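PDB 4OUA: proteolytically activated form of PPO4 Tyrosinase from Agaricus bisporus var. bisporus H97, which uses a pair of copper ions to hydroxylate monophenols and oxidise the resulting o-diphenols to o-quinones, the first step of melanin synthesis. Local coordinates for residues Asp322-Pro327 with Asp333-Ser338. Sequence-based numbering, arbitrary orientation.
Sequences DSALEP and DKPWTS
The backbone N-H of Leu-325 donates to the carbonyl O of Trp-336, with Leu-325 N 2.9 Å from Trp-336 O. This is the one hydrogen bond between segments 322-327 and 333-338. The CA of Ala-324 makes a weaker CA-H...O contact with the same oxygen.

The side chain of Leu-325 then runs along the other segment. Leu-325 CB lies 3.7 Å from Trp-336 O and more loosely faces Trp-336 CB. Leu-325 CG stays beside that oxygen, 3.8 Å from Trp-336 O. Chi1 (-62°) sets CG anti to the carbonyl carbon, and the extended chi2 (169°) then directs CD1 to the peptide between Thr-337 and Ser-338. There Leu-325 CD1 rests 3.8 Å from Thr-337 C, with Ser-338 N and OG slightly farther off. Ser-338 OG is hydrogen-bonded to Thr-88 OG1, and Leu-325 itself touches Thr-88 on helix 86-109.

Two smaller contacts extend the seam. Ala-324 CB, the methyl, meets Pro-335 CB at 3.7 Å. Thr-337 brings its methyl CG2, not its hydroxyl, against the backbone oxygens of Asp-322 and Ser-323. Thr-337 CG2 is 3.7 Å from Ser-323 O.

The indole of Trp-336 turns from segment 322-327 to Val-92 of helix 86-109, and its NE1 is hydrogen-bonded to Thr-5 O. Glu-326 O accepts a bond from Trp-89 NE1. Both segments are therefore fastened to helix 86-109, whose first turns carry the copper ligand His-90. The side chain of Leu-325 is about 8 Å from that of His-90 and about 12 Å from a copper ion. The arrangement is an irregular loop folded back on itself, packed against the helix that supplies His-90 to the di-copper site of the tyrosinase fold.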
ATOM      1  N   ASP A 322      -2.397 -15.312  16.160  1.00 50.17           N
ATOM      2  CA  ASP A 322      -1.061 -15.610  16.662  1.00 46.68           C
ATOM      3  C   ASP A 322      -0.136 -16.113  15.559  1.00 51.17           C
ATOM      4  O   ASP A 322       1.034 -16.403  15.805  1.00 59.91           O
ATOM      5  CB  ASP A 322      -1.136 -16.637  17.792  1.00 54.43           C
ATOM      6  CG  ASP A 322      -1.850 -16.102  19.017  1.00 59.43           C
ATOM      7  OD1 ASP A 322      -1.640 -14.916  19.351  1.00 61.68           O
ATOM      8  OD2 ASP A 322      -2.623 -16.861  19.640  1.00 55.13           O
ATOM      9  N   SER A 323      -0.666 -16.217  14.345  1.00 52.70           N
ATOM     10  CA  SER A 323       0.136 -16.645  13.206  1.00 48.99           C
ATOM     11  C   SER A 323       1.206 -15.608  12.888  1.00 48.81           C
ATOM     12  O   SER A 323       0.959 -14.404  12.972  1.00 49.32           O
ATOM     13  CB  SER A 323      -0.748 -16.888  11.982  1.00 44.43           C
ATOM     14  OG  SER A 323      -1.695 -17.911  12.231  1.00 46.08           O
ATOM     15  N   ALA A 324       2.396 -16.078  12.530  1.00 42.64           N
ATOM     16  CA  ALA A 324       3.488 -15.184  12.168  1.00 43.40           C
ATOM     17  C   ALA A 324       3.227 -14.560  10.803  1.00 41.93           C
ATOM     18  O   ALA A 324       2.735 -15.224   9.894  1.00 43.74           O
ATOM     19  CB  ALA A 324       4.813 -15.929  12.170  1.00 42.37           C
ATOM     20  N   LEU A 325       3.554 -13.279  10.668  1.00 41.85           N
ATOM     21  CA  LEU A 325       3.333 -12.563   9.418  1.00 39.72           C
ATOM     22  C   LEU A 325       4.638 -12.368   8.650  1.00 35.75           C
ATOM     23  O   LEU A 325       5.158 -11.258   8.564  1.00 35.96           O
ATOM     24  CB  LEU A 325       2.668 -11.212   9.691  1.00 38.32           C
ATOM     25  CG  LEU A 325       1.289 -11.286  10.348  1.00 39.80           C
ATOM     26  CD1 LEU A 325       0.828  -9.911  10.814  1.00 37.54           C
ATOM     27  CD2 LEU A 325       0.279 -11.897   9.390  1.00 40.20           C
ATOM     28  N   GLU A 326       5.160 -13.461   8.101  1.00 36.13           N
ATOM     29  CA  GLU A 326       6.379 -13.427   7.298  1.00 37.07           C
ATOM     30  C   GLU A 326       6.230 -12.499   6.097  1.00 37.36           C
ATOM     31  O   GLU A 326       5.151 -12.410   5.513  1.00 40.83           O
ATOM     32  CB  GLU A 326       6.738 -14.836   6.821  1.00 37.26           C
ATOM     33  CG  GLU A 326       7.225 -15.766   7.917  1.00 35.80           C
ATOM     34  CD  GLU A 326       8.652 -15.471   8.336  1.00 46.59           C
ATOM     35  OE1 GLU A 326       9.448 -15.019   7.484  1.00 41.00           O
ATOM     36  OE2 GLU A 326       8.977 -15.690   9.523  1.00 51.09           O
ATOM     37  N   PRO A 327       7.315 -11.802   5.726  1.00 36.81           N
ATOM     38  CA  PRO A 327       8.590 -11.810   6.447  1.00 39.56           C
ATOM     39  C   PRO A 327       8.765 -10.584   7.339  1.00 36.56           C
ATOM     40  O   PRO A 327       9.849 -10.000   7.375  1.00 39.81           O
ATOM     41  CB  PRO A 327       9.613 -11.803   5.314  1.00 40.95           C
ATOM     42  CG  PRO A 327       8.953 -10.956   4.262  1.00 38.71           C
ATOM     43  CD  PRO A 327       7.449 -11.148   4.411  1.00 34.09           C
ATOM     44  N   ASP A 333      14.449 -11.688  16.230  1.00 61.41           N
ATOM     45  CA  ASP A 333      14.020 -13.058  16.492  1.00 59.80           C
ATOM     46  C   ASP A 333      12.510 -13.193  16.673  1.00 61.45           C
ATOM     47  O   ASP A 333      12.000 -14.299  16.860  1.00 66.97           O
ATOM     48  CB  ASP A 333      14.733 -13.602  17.733  1.00 67.14           C
ATOM     49  CG  ASP A 333      16.244 -13.590  17.591  1.00 86.09           C
ATOM     50  OD1 ASP A 333      16.739 -13.746  16.454  1.00 88.47           O
ATOM     51  OD2 ASP A 333      16.939 -13.425  18.617  1.00 76.16           O
ATOM     52  N   LYS A 334      11.795 -12.075  16.613  1.00 54.38           N
ATOM     53  CA  LYS A 334      10.357 -12.084  16.861  1.00 48.58           C
ATOM     54  C   LYS A 334       9.561 -11.638  15.639  1.00 49.01           C
ATOM     55  O   LYS A 334       9.630 -10.477  15.237  1.00 47.81           O
ATOM     56  CB  LYS A 334      10.020 -11.189  18.056  1.00 52.38           C
ATOM     57  CG  LYS A 334      10.784 -11.542  19.322  1.00 66.42           C
ATOM     58  CD  LYS A 334      10.738 -10.410  20.336  1.00 75.78           C
ATOM     59  CE  LYS A 334      11.710 -10.658  21.480  1.00 70.61           C
ATOM     60  NZ  LYS A 334      11.769  -9.507  22.423  1.00 66.05           N
ATOM     61  N   PRO A 335       8.806 -12.570  15.039  1.00 47.78           N
ATOM     62  CA  PRO A 335       7.918 -12.257  13.915  1.00 43.46           C
ATOM     63  C   PRO A 335       6.724 -11.419  14.360  1.00 44.48           C
ATOM     64  O   PRO A 335       6.351 -11.462  15.533  1.00 42.35           O
ATOM     65  CB  PRO A 335       7.458 -13.640  13.426  1.00 38.04           C
ATOM     66  CG  PRO A 335       8.429 -14.612  14.017  1.00 41.87           C
ATOM     67  CD  PRO A 335       8.841 -14.013  15.323  1.00 47.17           C
ATOM     68  N   TRP A 336       6.138 -10.664  13.437  1.00 43.31           N
ATOM     69  CA  TRP A 336       4.939  -9.892  13.738  1.00 44.09           C
ATOM     70  C   TRP A 336       3.714 -10.795  13.841  1.00 42.18           C
ATOM     71  O   TRP A 336       3.666 -11.871  13.244  1.00 37.54           O
ATOM     72  CB  TRP A 336       4.703  -8.818  12.675  1.00 42.31           C
ATOM     73  CG  TRP A 336       5.390  -7.520  12.962  1.00 43.85           C
ATOM     74  CD1 TRP A 336       6.513  -7.032  12.360  1.00 43.44           C
ATOM     75  CD2 TRP A 336       4.995  -6.540  13.929  1.00 41.66           C
ATOM     76  NE1 TRP A 336       6.842  -5.808  12.891  1.00 41.15           N
ATOM     77  CE2 TRP A 336       5.927  -5.484  13.858  1.00 42.87           C
ATOM     78  CE3 TRP A 336       3.947  -6.453  14.851  1.00 39.07           C
ATOM     79  CZ2 TRP A 336       5.840  -4.355  14.670  1.00 40.73           C
ATOM     80  CZ3 TRP A 336       3.862  -5.332  15.657  1.00 42.71           C
ATOM     81  CH2 TRP A 336       4.804  -4.299  15.562  1.00 39.98           C
ATOM     82  N   THR A 337       2.726 -10.347  14.607  1.00 38.93           N
ATOM     83  CA  THR A 337       1.455 -11.049  14.716  1.00 40.77           C
ATOM     84  C   THR A 337       0.306 -10.052  14.618  1.00 40.82           C
ATOM     85  O   THR A 337       0.513  -8.840  14.718  1.00 32.44           O
ATOM     86  CB  THR A 337       1.352 -11.846  16.030  1.00 43.79           C
ATOM     87  OG1 THR A 337       1.587 -10.973  17.142  1.00 51.31           O
ATOM     88  CG2 THR A 337       2.378 -12.969  16.052  1.00 35.18           C
ATOM     89  N   SER A 338      -0.903 -10.566  14.419  1.00 46.02           N
ATOM     90  CA  SER A 338      -2.069  -9.723  14.197  1.00 36.28           C
ATOM     91  C   SER A 338      -2.554  -9.040  15.476  1.00 37.81           C
ATOM     92  O   SER A 338      -3.124  -7.949  15.426  1.00 45.40           O
ATOM     93  CB  SER A 338      -3.201 -10.550  13.590  1.00 42.48           C
ATOM     94  OG  SER A 338      -2.827 -11.074  12.325  1.00 51.65           O
TER